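Local coordinates for transcriptional regulator, TetR family (Marinobacter aquaeolei, PDB 3NNR), which probably binds DNA through an N-terminal helix-turn-helix domain and acts as a dimeric transcriptional regulator of the TetR family, at residues 183-195 with 204-215. Sequence-based numbering, arbitrary orientation.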
loop_
_atom_site.group_PDB
_atom_site.type_symbol
_atom_site.label_atom_id
_atom_site.label_comp_id
_atom_site.label_asym_id
_atom_site.label_seq_id
_atom_site.Cartn_x
_atom_site.Cartn_y
_atom_site.Cartn_z
ATOM N N LEU A 183 -5.970 3.883 14.147
ATOM C CA LEU A 183 -5.944 3.025 12.921
ATOM C C LEU A 183 -7.238 2.724 12.177
ATOM O O LEU A 183 -7.197 2.513 10.975
ATOM C CB LEU A 183 -5.321 1.644 13.245
ATOM N N LYS A 184 -8.366 2.647 12.871
ATOM C CA LYS A 184 -9.628 2.237 12.220
ATOM C C LYS A 184 -10.300 3.310 11.333
ATOM O O LYS A 184 -11.232 3.002 10.576
ATOM C CB LYS A 184 -10.626 1.630 13.249
ATOM C CG LYS A 184 -10.152 0.350 14.005
ATOM C CD LYS A 184 -11.369 -0.426 14.611
ATOM C CE LYS A 184 -11.011 -1.707 15.363
ATOM N NZ LYS A 184 -10.860 -1.521 16.848
ATOM N N GLN A 185 -9.817 4.547 11.394
ATOM C CA GLN A 185 -10.336 5.662 10.549
ATOM C C GLN A 185 -10.132 5.467 8.979
ATOM O O GLN A 185 -10.572 6.271 8.166
ATOM C CB GLN A 185 -9.787 6.985 11.127
ATOM C CG GLN A 185 -10.443 7.319 12.537
ATOM C CD GLN A 185 -9.506 7.964 13.581
ATOM O OE1 GLN A 185 -8.435 7.446 13.854
ATOM N NE2 GLN A 185 -9.967 9.043 14.229
ATOM N N GLY A 186 -9.450 4.383 8.585
ATOM C CA GLY A 186 -9.346 3.917 7.199
ATOM C C GLY A 186 -10.641 3.333 6.642
ATOM O O GLY A 186 -10.773 3.146 5.416
ATOM N N ILE A 187 -11.588 3.024 7.530
ATOM C CA ILE A 187 -12.933 2.594 7.147
ATOM C C ILE A 187 -13.639 3.717 6.351
ATOM O O ILE A 187 -14.329 3.431 5.377
ATOM C CB ILE A 187 -13.751 2.186 8.368
ATOM C CG1 ILE A 187 -13.195 0.882 8.962
ATOM C CG2 ILE A 187 -15.225 1.990 8.008
ATOM C CD1 ILE A 187 -13.901 0.477 10.229
ATOM N N TYR A 188 -13.436 4.975 6.765
ATOM C CA TYR A 188 -13.957 6.149 6.071
ATOM C C TYR A 188 -13.515 6.128 4.599
ATOM O O TYR A 188 -14.334 6.368 3.694
ATOM C CB TYR A 188 -13.464 7.425 6.785
ATOM C CG TYR A 188 -13.845 8.774 6.163
ATOM C CD1 TYR A 188 -15.171 9.240 6.178
ATOM C CD2 TYR A 188 -12.858 9.626 5.626
ATOM C CE1 TYR A 188 -15.506 10.494 5.625
ATOM C CE2 TYR A 188 -13.187 10.876 5.086
ATOM C CZ TYR A 188 -14.511 11.304 5.081
ATOM O OH TYR A 188 -14.820 12.540 4.536
ATOM N N GLN A 189 -12.238 5.802 4.379
ATOM C CA GLN A 189 -11.669 5.720 3.024
ATOM C C GLN A 189 -12.238 4.562 2.195
ATOM O O GLN A 189 -12.449 4.735 0.989
ATOM C CB GLN A 189 -10.136 5.655 3.068
ATOM C CG GLN A 189 -9.477 6.924 3.638
ATOM C CD GLN A 189 -9.720 8.153 2.812
ATOM O OE1 GLN A 189 -9.583 8.114 1.604
ATOM N NE2 GLN A 189 -10.057 9.254 3.455
ATOM N N VAL A 190 -12.464 3.404 2.820
ATOM C CA VAL A 190 -13.075 2.253 2.133
ATOM C C VAL A 190 -14.532 2.558 1.768
ATOM O O VAL A 190 -14.962 2.283 0.648
ATOM C CB VAL A 190 -13.009 0.945 2.956
ATOM C CG1 VAL A 190 -13.769 -0.143 2.249
ATOM C CG2 VAL A 190 -11.539 0.516 3.151
ATOM N N LEU A 191 -15.275 3.150 2.698
ATOM C CA LEU A 191 -16.679 3.485 2.447
ATOM C C LEU A 191 -16.826 4.592 1.391
ATOM O O LEU A 191 -17.839 4.652 0.695
ATOM C CB LEU A 191 -17.420 3.784 3.759
ATOM C CG LEU A 191 -17.541 2.589 4.727
ATOM C CD1 LEU A 191 -18.093 3.022 6.054
ATOM C CD2 LEU A 191 -18.412 1.464 4.178
ATOM N N THR A 192 -15.802 5.434 1.259
ATOM C CA THR A 192 -15.757 6.449 0.212
ATOM C C THR A 192 -15.789 5.797 -1.173
ATOM O O THR A 192 -16.331 6.389 -2.100
ATOM C CB THR A 192 -14.510 7.337 0.345
ATOM O OG1 THR A 192 -14.545 7.980 1.624
ATOM C CG2 THR A 192 -14.444 8.386 -0.744
ATOM N N LEU A 193 -15.233 4.588 -1.307
ATOM C CA LEU A 193 -15.272 3.862 -2.587
ATOM C C LEU A 193 -16.703 3.544 -3.028
ATOM O O LEU A 193 -16.983 3.618 -4.213
ATOM C CB LEU A 193 -14.469 2.552 -2.551
ATOM C CG LEU A 193 -12.989 2.648 -2.248
ATOM C CD1 LEU A 193 -12.409 1.246 -2.048
ATOM C CD2 LEU A 193 -12.277 3.416 -3.365
ATOM N N GLU A 194 -17.587 3.231 -2.085
ATOM C CA GLU A 194 -18.978 2.864 -2.406
ATOM C C GLU A 194 -20.015 3.976 -2.215
ATOM O O GLU A 194 -21.185 3.703 -2.417
ATOM C CB GLU A 194 -19.382 1.581 -1.658
ATOM C CG GLU A 194 -18.441 0.355 -1.919
ATOM C CD GLU A 194 -18.379 -0.136 -3.392
ATOM O OE1 GLU A 194 -19.452 -0.289 -4.045
ATOM O OE2 GLU A 194 -17.244 -0.407 -3.878
ATOM N N VAL A 195 -19.595 5.208 -1.878
ATOM C CA VAL A 195 -20.500 6.382 -1.762
ATOM C C VAL A 195 -21.441 6.630 -2.968
ATOM O O VAL A 195 -22.650 6.738 -2.761
ATOM C CB VAL A 195 -19.720 7.723 -1.446
ATOM C CG1 VAL A 195 -20.565 9.009 -1.794
ATOM C CG2 VAL A 195 -19.268 7.742 0.011
ATOM N N GLU A 204 -28.771 7.483 3.237
ATOM C CA GLU A 204 -28.854 8.197 4.542
ATOM C C GLU A 204 -28.006 7.556 5.659
ATOM O O GLU A 204 -27.146 8.222 6.256
ATOM C CB GLU A 204 -30.321 8.334 5.001
ATOM N N ARG A 205 -28.224 6.261 5.893
ATOM C CA ARG A 205 -27.524 5.506 6.965
ATOM C C ARG A 205 -26.050 5.188 6.683
ATOM O O ARG A 205 -25.208 5.360 7.573
ATOM C CB ARG A 205 -28.262 4.198 7.315
ATOM C CG ARG A 205 -29.487 4.378 8.185
ATOM C CD ARG A 205 -30.321 3.093 8.230
ATOM N NE ARG A 205 -31.074 2.881 6.983
ATOM C CZ ARG A 205 -31.785 1.788 6.677
ATOM N NH1 ARG A 205 -31.840 0.736 7.506
ATOM N NH2 ARG A 205 -32.436 1.733 5.507
ATOM N N VAL A 206 -25.744 4.704 5.478
ATOM C CA VAL A 206 -24.346 4.358 5.135
ATOM C C VAL A 206 -23.446 5.608 5.223
ATOM O O VAL A 206 -22.345 5.504 5.750
ATOM C CB VAL A 206 -24.186 3.635 3.778
ATOM C CG1 VAL A 206 -22.738 3.231 3.574
ATOM C CG2 VAL A 206 -25.066 2.400 3.710
ATOM N N LEU A 207 -23.912 6.765 4.734
ATOM C CA LEU A 207 -23.167 8.037 4.922
ATOM C C LEU A 207 -23.059 8.413 6.405
ATOM O O LEU A 207 -22.016 8.912 6.843
ATOM C CB LEU A 207 -23.814 9.202 4.177
ATOM C CG LEU A 207 -23.522 9.441 2.699
ATOM C CD1 LEU A 207 -23.388 8.162 1.916
ATOM C CD2 LEU A 207 -24.601 10.366 2.110
ATOM N N ALA A 208 -24.149 8.197 7.153
ATOM C CA ALA A 208 -24.219 8.485 8.612
ATOM C C ALA A 208 -23.212 7.638 9.375
ATOM O O ALA A 208 -22.524 8.129 10.277
ATOM C CB ALA A 208 -25.645 8.256 9.153
ATOM N N LEU A 209 -23.141 6.368 8.979
ATOM C CA LEU A 209 -22.192 5.397 9.511
ATOM C C LEU A 209 -20.753 5.780 9.163
ATOM O O LEU A 209 -19.866 5.716 10.025
ATOM C CB LEU A 209 -22.498 4.008 8.924
ATOM C CG LEU A 209 -21.679 2.780 9.358
ATOM C CD1 LEU A 209 -21.767 2.507 10.882
ATOM C CD2 LEU A 209 -22.183 1.586 8.564
ATOM N N ARG A 210 -20.537 6.143 7.887
ATOM C CA ARG A 210 -19.226 6.580 7.370
ATOM C C ARG A 210 -18.666 7.738 8.204
ATOM O O ARG A 210 -17.515 7.674 8.642
ATOM C CB ARG A 210 -19.324 6.932 5.869
ATOM C CG ARG A 210 -18.085 7.578 5.241
ATOM C CD ARG A 210 -18.181 7.584 3.713
ATOM N NE ARG A 210 -17.118 8.389 3.105
ATOM C CZ ARG A 210 -17.159 9.714 2.862
ATOM N NH1 ARG A 210 -18.211 10.462 3.194
ATOM N NH2 ARG A 210 -16.105 10.318 2.302
ATOM N N GLU A 211 -19.505 8.747 8.453
ATOM C CA GLU A 211 -19.138 9.896 9.302
ATOM C C GLU A 211 -18.629 9.551 10.696
ATOM O O GLU A 211 -17.705 10.218 11.185
ATOM C CB GLU A 211 -20.302 10.892 9.428
ATOM C CG GLU A 211 -20.525 11.701 8.185
ATOM C CD GLU A 211 -19.361 12.621 7.907
ATOM O OE1 GLU A 211 -19.124 13.541 8.729
ATOM O OE2 GLU A 211 -18.668 12.392 6.884
ATOM N N LYS A 212 -19.198 8.511 11.321
ATOM C CA LYS A 212 -18.725 8.069 12.649
ATOM C C LYS A 212 -17.243 7.637 12.633
ATOM O O LYS A 212 -16.639 7.606 13.685
ATOM C CB LYS A 212 -19.634 6.994 13.290
ATOM N N TYR A 213 -16.654 7.351 11.465
ATOM C CA TYR A 213 -15.214 6.977 11.351
ATOM C C TYR A 213 -14.235 8.076 10.848
ATOM O O TYR A 213 -13.104 7.747 10.525
ATOM C CB TYR A 213 -15.086 5.740 10.443
ATOM C CG TYR A 213 -15.721 4.486 10.993
ATOM C CD1 TYR A 213 -15.056 3.709 11.949
ATOM C CD2 TYR A 213 -16.963 4.038 10.527
ATOM C CE1 TYR A 213 -15.626 2.523 12.452
ATOM C CE2 TYR A 213 -17.544 2.855 11.015
ATOM C CZ TYR A 213 -16.879 2.101 11.982
ATOM O OH TYR A 213 -17.455 0.937 12.475
ATOM N N ARG A 214 -14.623 9.359 10.872
ATOM C CA ARG A 214 -13.816 10.473 10.286
ATOM C C ARG A 214 -12.558 11.045 11.025
ATOM O O ARG A 214 -12.720 11.642 12.108
ATOM C CB ARG A 214 -14.745 11.673 10.075
ATOM C CG ARG A 214 -14.148 12.875 9.294
ATOM C CD ARG A 214 -14.789 14.182 9.753
ATOM N NE ARG A 214 -14.858 15.161 8.680
ATOM C CZ ARG A 214 -15.710 15.094 7.654
ATOM N NH1 ARG A 214 -16.545 14.055 7.498
ATOM N NH2 ARG A 214 -15.705 16.053 6.737
ATOM N N PRO A 215 -11.335 10.966 10.400
ATOM C CA PRO A 215 -10.132 11.627 10.958
ATOM C C PRO A 215 -9.985 13.041 10.360
ATOM O O PRO A 215 -9.241 13.879 10.882
ATOM C CB PRO A 215 -8.986 10.717 10.500
ATOM C CG PRO A 215 -9.443 10.175 9.166
ATOM C CD PRO A 215 -10.982 10.198 9.183
#
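The hydroxyl OG1 of Thr192 takes two hydrogen bonds from Arg210, from NE and NH2. NH2 of Arg210 lies 2.9 Å from OG1 of Thr192, and NE of Arg210 lies 3.0 Å from the same oxygen. Both bonds run close to the guanidinium plane but are bent. Thr192 OG1 in turn donates to the backbone O of Tyr188, one helical turn back, at 2.6 Å. That carbonyl also accepts a hydrogen bond from the backbone N of Thr192, from the opposite face of its plane. Arg210 gets there because CG is anti to the backbone N (chi1 172°) and the chain stays extended as far as NE. Its methylenes run past Leu191.

The guanidinium is sandwiched. CG2 of Val195 lies over one face. CE1 of Tyr188 sits over the centre of the other, 3.3 Å from Arg210 CZ, with ring and guanidinium planes 21° apart. With an alanine here in place of Arg210, Thr192 OG1 would probably lose both donors and a gap would open between Tyr188 and Val195.

A type I turn from Glu211 to Arg214 turns Tyr213 onto the other segment. Ile187 lies over one face of the Tyr213 ring, its CG2 3.9 Å from the centroid in a CH-pi contact. The Pro215 ring packs against CB of Gln185.

The axes of segments 186-194 and 204-211 approach to 9.6 Å and run antiparallel at 155°, within the C-terminal regulatory region. Ile187 and Leu209 reach helix 78-94, where Glu86 bonds the hydroxyl of Tyr213. Val190 and Leu193 pack on helix 145-160. Thr192 and Arg210 also touch Ala150 of the second subunit, and Arg214 forms a salt bridge with Asp146 of that subunit, so the pair forms part of the dimer contact.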